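Local coordinates for protein probable hydrogenase maturation factor HypB (PDB 2HF9) that binds GTP, probably hydrolyses it slowly, and is probably required for nickel insertion during maturation of [NiFe] hydrogenases, at residues 148-153 with 174-179. Residues are numbered along the deposited sequence; the frame is centred on the assembly and turned at random.
Sequences STTEGD and IDLADA. With GSP (5'-guanosine-diphosphate-monothiophosphate), chain E; GSP (5'-guanosine-diphosphate-monothiophosphate), chain H.
Thr-149 and Thr-150 pack on the short 3-10 turn of residues 174-176 and on Ala-177 just after it. The two segments meet by van der Waals packing alone. Thr-149 CG2 touches both Ile-174 CA and the methyl of Ala-177, 3.9 Å from Ala-177 CB. Its torsion (chi1 64°) sets CG2 beside the backbone N and leaves OG1 to hydrogen-bond with the carbonyl O of Lys-173. Thr-150 CG2 lies 3.6 Å from Leu-176 CD1, the two side chains crossing at a slant.

Polar bonds hold the 148-153 turn together. Glu-151 folds back on Ser-148: OE1 takes the backbone N of Ser-148 at 3.0 Å, and OE2 takes Ser-148 OG at 2.7 Å. Both donors come from above the carboxylate plane. Glu-151 OE2 also bonds to Ser-49 OG.

Guanine is read by Asp-175. Its OD1 accepts N1 of the chain E nucleotide at 2.7 Å and its OD2 accepts N2 at 2.8 Å, both nearly straight. Ser-204 also bonds to OD1. An asparagine in its place would probably leave one of the two base donors without an acceptor and weaken guanine recognition. Leu-176 CD1 packs against the same N2 at 3.5 Å.

The chain H nucleotide belongs mainly to the second subunit, yet its N2 bonds to Ala-179 O at 2.9 Å. Thr-150 packs on Thr-150 of that subunit. Asn-172, Lys-173, Ile-174 and Asp-175 form the NKxD motif of P-loop GTPases, whose aspartate accepts the two guanine N-H groups; here it lies at the dimer interface.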
loop_
_atom_site.group_PDB
_atom_site.type_symbol
_atom_site.label_atom_id
_atom_site.label_comp_id
_atom_site.label_asym_id
_atom_site.label_seq_id
_atom_site.Cartn_x
_atom_site.Cartn_y
_atom_site.Cartn_z
ATOM N N SER A 148 -5.475 8.235 1.819
ATOM C CA SER A 148 -5.105 9.636 1.805
ATOM C C SER A 148 -5.062 10.204 0.397
ATOM O O SER A 148 -4.890 9.466 -0.579
ATOM C CB SER A 148 -3.785 9.855 2.549
ATOM O OG SER A 148 -2.689 9.371 1.802
ATOM N N THR A 149 -5.223 11.523 0.304
ATOM C CA THR A 149 -5.273 12.214 -0.986
ATOM C C THR A 149 -4.027 11.950 -1.839
ATOM O O THR A 149 -4.112 11.908 -3.064
ATOM C CB THR A 149 -5.466 13.740 -0.808
ATOM O OG1 THR A 149 -4.329 14.294 -0.137
ATOM C CG2 THR A 149 -6.730 14.033 0.011
ATOM N N THR A 150 -2.888 11.738 -1.179
ATOM C CA THR A 150 -1.600 11.599 -1.864
ATOM C C THR A 150 -1.418 10.279 -2.619
ATOM O O THR A 150 -0.452 10.120 -3.369
ATOM C CB THR A 150 -0.409 11.849 -0.914
ATOM O OG1 THR A 150 -0.440 10.915 0.177
ATOM C CG2 THR A 150 -0.454 13.267 -0.375
ATOM N N GLU A 151 -2.346 9.348 -2.414
ATOM C CA GLU A 151 -2.378 8.085 -3.153
ATOM C C GLU A 151 -3.119 8.248 -4.488
ATOM O O GLU A 151 -3.098 7.356 -5.333
ATOM C CB GLU A 151 -3.034 6.995 -2.301
ATOM C CG GLU A 151 -2.240 6.621 -1.042
ATOM C CD GLU A 151 -3.111 6.467 0.200
ATOM O OE1 GLU A 151 -4.300 6.094 0.072
ATOM O OE2 GLU A 151 -2.597 6.716 1.312
ATOM N N GLY A 152 -3.769 9.395 -4.669
ATOM C CA GLY A 152 -4.574 9.655 -5.862
ATOM C C GLY A 152 -6.055 9.528 -5.569
ATOM O O GLY A 152 -6.462 8.785 -4.664
ATOM N N ASP A 153 -6.871 10.247 -6.335
ATOM C CA ASP A 153 -8.313 10.270 -6.087
ATOM C C ASP A 153 -9.102 9.114 -6.726
ATOM O O ASP A 153 -10.332 9.113 -6.682
ATOM C CB ASP A 153 -8.918 11.639 -6.445
ATOM C CG ASP A 153 -8.757 11.999 -7.910
ATOM O OD1 ASP A 153 -8.454 11.111 -8.736
ATOM O OD2 ASP A 153 -8.944 13.188 -8.233
ATOM N N ILE A 174 -6.122 15.889 3.585
ATOM C CA ILE A 174 -6.889 16.802 2.725
ATOM C C ILE A 174 -6.142 18.115 2.479
ATOM O O ILE A 174 -6.403 18.809 1.493
ATOM C CB ILE A 174 -8.344 17.059 3.230
ATOM C CG1 ILE A 174 -8.356 17.743 4.609
ATOM C CG2 ILE A 174 -9.161 15.755 3.187
ATOM C CD1 ILE A 174 -9.739 18.241 5.054
ATOM N N ASP A 175 -5.191 18.425 3.360
ATOM C CA ASP A 175 -4.333 19.597 3.202
ATOM C C ASP A 175 -3.385 19.496 1.997
ATOM O O ASP A 175 -2.826 20.502 1.560
ATOM C CB ASP A 175 -3.563 19.887 4.498
ATOM C CG ASP A 175 -2.673 18.730 4.932
ATOM O OD1 ASP A 175 -3.201 17.686 5.382
ATOM O OD2 ASP A 175 -1.437 18.874 4.840
ATOM N N LEU A 176 -3.234 18.291 1.449
ATOM C CA LEU A 176 -2.304 18.052 0.335
ATOM C C LEU A 176 -2.993 17.765 -1.006
ATOM O O LEU A 176 -2.321 17.471 -1.998
ATOM C CB LEU A 176 -1.348 16.900 0.679
ATOM C CG LEU A 176 -0.578 16.991 1.997
ATOM C CD1 LEU A 176 0.200 15.714 2.251
ATOM C CD2 LEU A 176 0.347 18.193 2.008
ATOM N N ALA A 177 -4.321 17.864 -1.031
ATOM C CA ALA A 177 -5.114 17.433 -2.188
ATOM C C ALA A 177 -4.807 18.220 -3.464
ATOM O O ALA A 177 -4.673 17.639 -4.543
ATOM C CB ALA A 177 -6.601 17.502 -1.864
ATOM N N ASP A 178 -4.697 19.537 -3.334
ATOM C CA ASP A 178 -4.377 20.400 -4.473
ATOM C C ASP A 178 -2.981 20.135 -5.033
ATOM O O ASP A 178 -2.762 20.240 -6.238
ATOM C CB ASP A 178 -4.533 21.875 -4.097
ATOM C CG ASP A 178 -5.981 22.261 -3.807
ATOM O OD1 ASP A 178 -6.896 21.444 -4.054
ATOM O OD2 ASP A 178 -6.203 23.390 -3.328
ATOM N N ALA A 179 -2.046 19.777 -4.156
ATOM C CA ALA A 179 -0.661 19.535 -4.554
ATOM C C ALA A 179 -0.468 18.235 -5.344
ATOM O O ALA A 179 0.488 18.115 -6.104
ATOM C CB ALA A 179 0.258 19.580 -3.333
HETATM P PG GSP E . 2.516 2.750 7.918
HETATM O O3B GSP E . 2.037 4.276 7.746
HETATM S S1G GSP E . 1.762 1.767 6.720
HETATM O O2G GSP E . 4.044 2.761 7.723
HETATM O O3G GSP E . 2.176 2.272 9.339
HETATM P PB GSP E . 0.809 4.950 8.547
HETATM O O1B GSP E . -0.433 4.729 7.779
HETATM O O2B GSP E . 0.707 4.506 9.949
HETATM P PA GSP E . 1.870 7.524 9.398
HETATM O O1A GSP E . 1.024 7.840 10.574
HETATM O O2A GSP E . 3.206 7.013 9.800
HETATM O O3A GSP E . 1.133 6.522 8.376
HETATM O "O5'" GSP E . 1.963 8.834 8.482
HETATM C "C5'" GSP E . 2.675 8.823 7.260
HETATM C "C4'" GSP E . 3.198 10.223 6.954
HETATM O "O4'" GSP E . 2.133 11.089 6.602
HETATM C "C3'" GSP E . 3.906 10.873 8.131
HETATM O "O3'" GSP E . 5.005 11.568 7.587
HETATM C "C2'" GSP E . 2.890 11.847 8.686
HETATM O "O2'" GSP E . 3.493 12.976 9.261
HETATM C "C1'" GSP E . 2.118 12.234 7.440
HETATM N N9 GSP E . 0.702 12.593 7.622
HETATM C C8 GSP E . -0.304 11.841 8.176
HETATM N N7 GSP E . -1.453 12.546 8.081
HETATM C C5 GSP E . -1.197 13.722 7.461
HETATM C C6 GSP E . -2.003 14.803 7.107
HETATM O O6 GSP E . -3.206 14.792 7.360
HETATM N N1 GSP E . -1.436 15.886 6.458
HETATM C C2 GSP E . -0.080 15.897 6.172
HETATM N N2 GSP E . 0.462 16.942 5.555
HETATM N N3 GSP E . 0.715 14.822 6.522
HETATM C C4 GSP E . 0.157 13.754 7.155
HETATM P PG GSP H . -1.750 2.753 -8.156
HETATM O O3B GSP H . -1.023 4.188 -8.114
HETATM S S1G GSP H . -1.105 1.680 -6.971
HETATM O O2G GSP H . -3.242 3.042 -7.896
HETATM O O3G GSP H . -1.582 2.149 -9.557
HETATM P PB GSP H . 0.322 4.580 -8.910
HETATM O O1B GSP H . 1.479 4.115 -8.118
HETATM O O2B GSP H . 0.334 4.119 -10.311
HETATM P PA GSP H . -0.246 7.254 -9.855
HETATM O O1A GSP H . 0.649 7.375 -11.024
HETATM O O2A GSP H . -1.650 6.972 -10.246
HETATM O O3A GSP H . 0.330 6.190 -8.798
HETATM O "O5'" GSP H . -0.138 8.602 -8.983
HETATM C "C5'" GSP H . -0.944 8.793 -7.837
HETATM C "C4'" GSP H . -1.125 10.291 -7.608
HETATM O "O4'" GSP H . 0.114 10.877 -7.240
HETATM C "C3'" GSP H . -1.581 11.009 -8.869
HETATM O "O3'" GSP H . -2.550 11.955 -8.484
HETATM C "C2'" GSP H . -0.340 11.708 -9.385
HETATM O "O2'" GSP H . -0.663 12.906 -10.043
HETATM C "C1'" GSP H . 0.430 11.958 -8.101
HETATM N N9 GSP H . 1.894 12.043 -8.245
HETATM C C8 GSP H . 2.761 11.100 -8.743
HETATM N N7 GSP H . 4.017 11.597 -8.652
HETATM C C5 GSP H . 3.965 12.829 -8.093
HETATM C C6 GSP H . 4.937 13.775 -7.764
HETATM O O6 GSP H . 6.125 13.562 -7.984
HETATM N N1 GSP H . 4.556 14.969 -7.184
HETATM C C2 GSP H . 3.222 15.229 -6.932
HETATM N N2 GSP H . 2.851 16.375 -6.377
HETATM N N3 GSP H . 2.265 14.289 -7.259
HETATM C C4 GSP H . 2.632 13.112 -7.827
#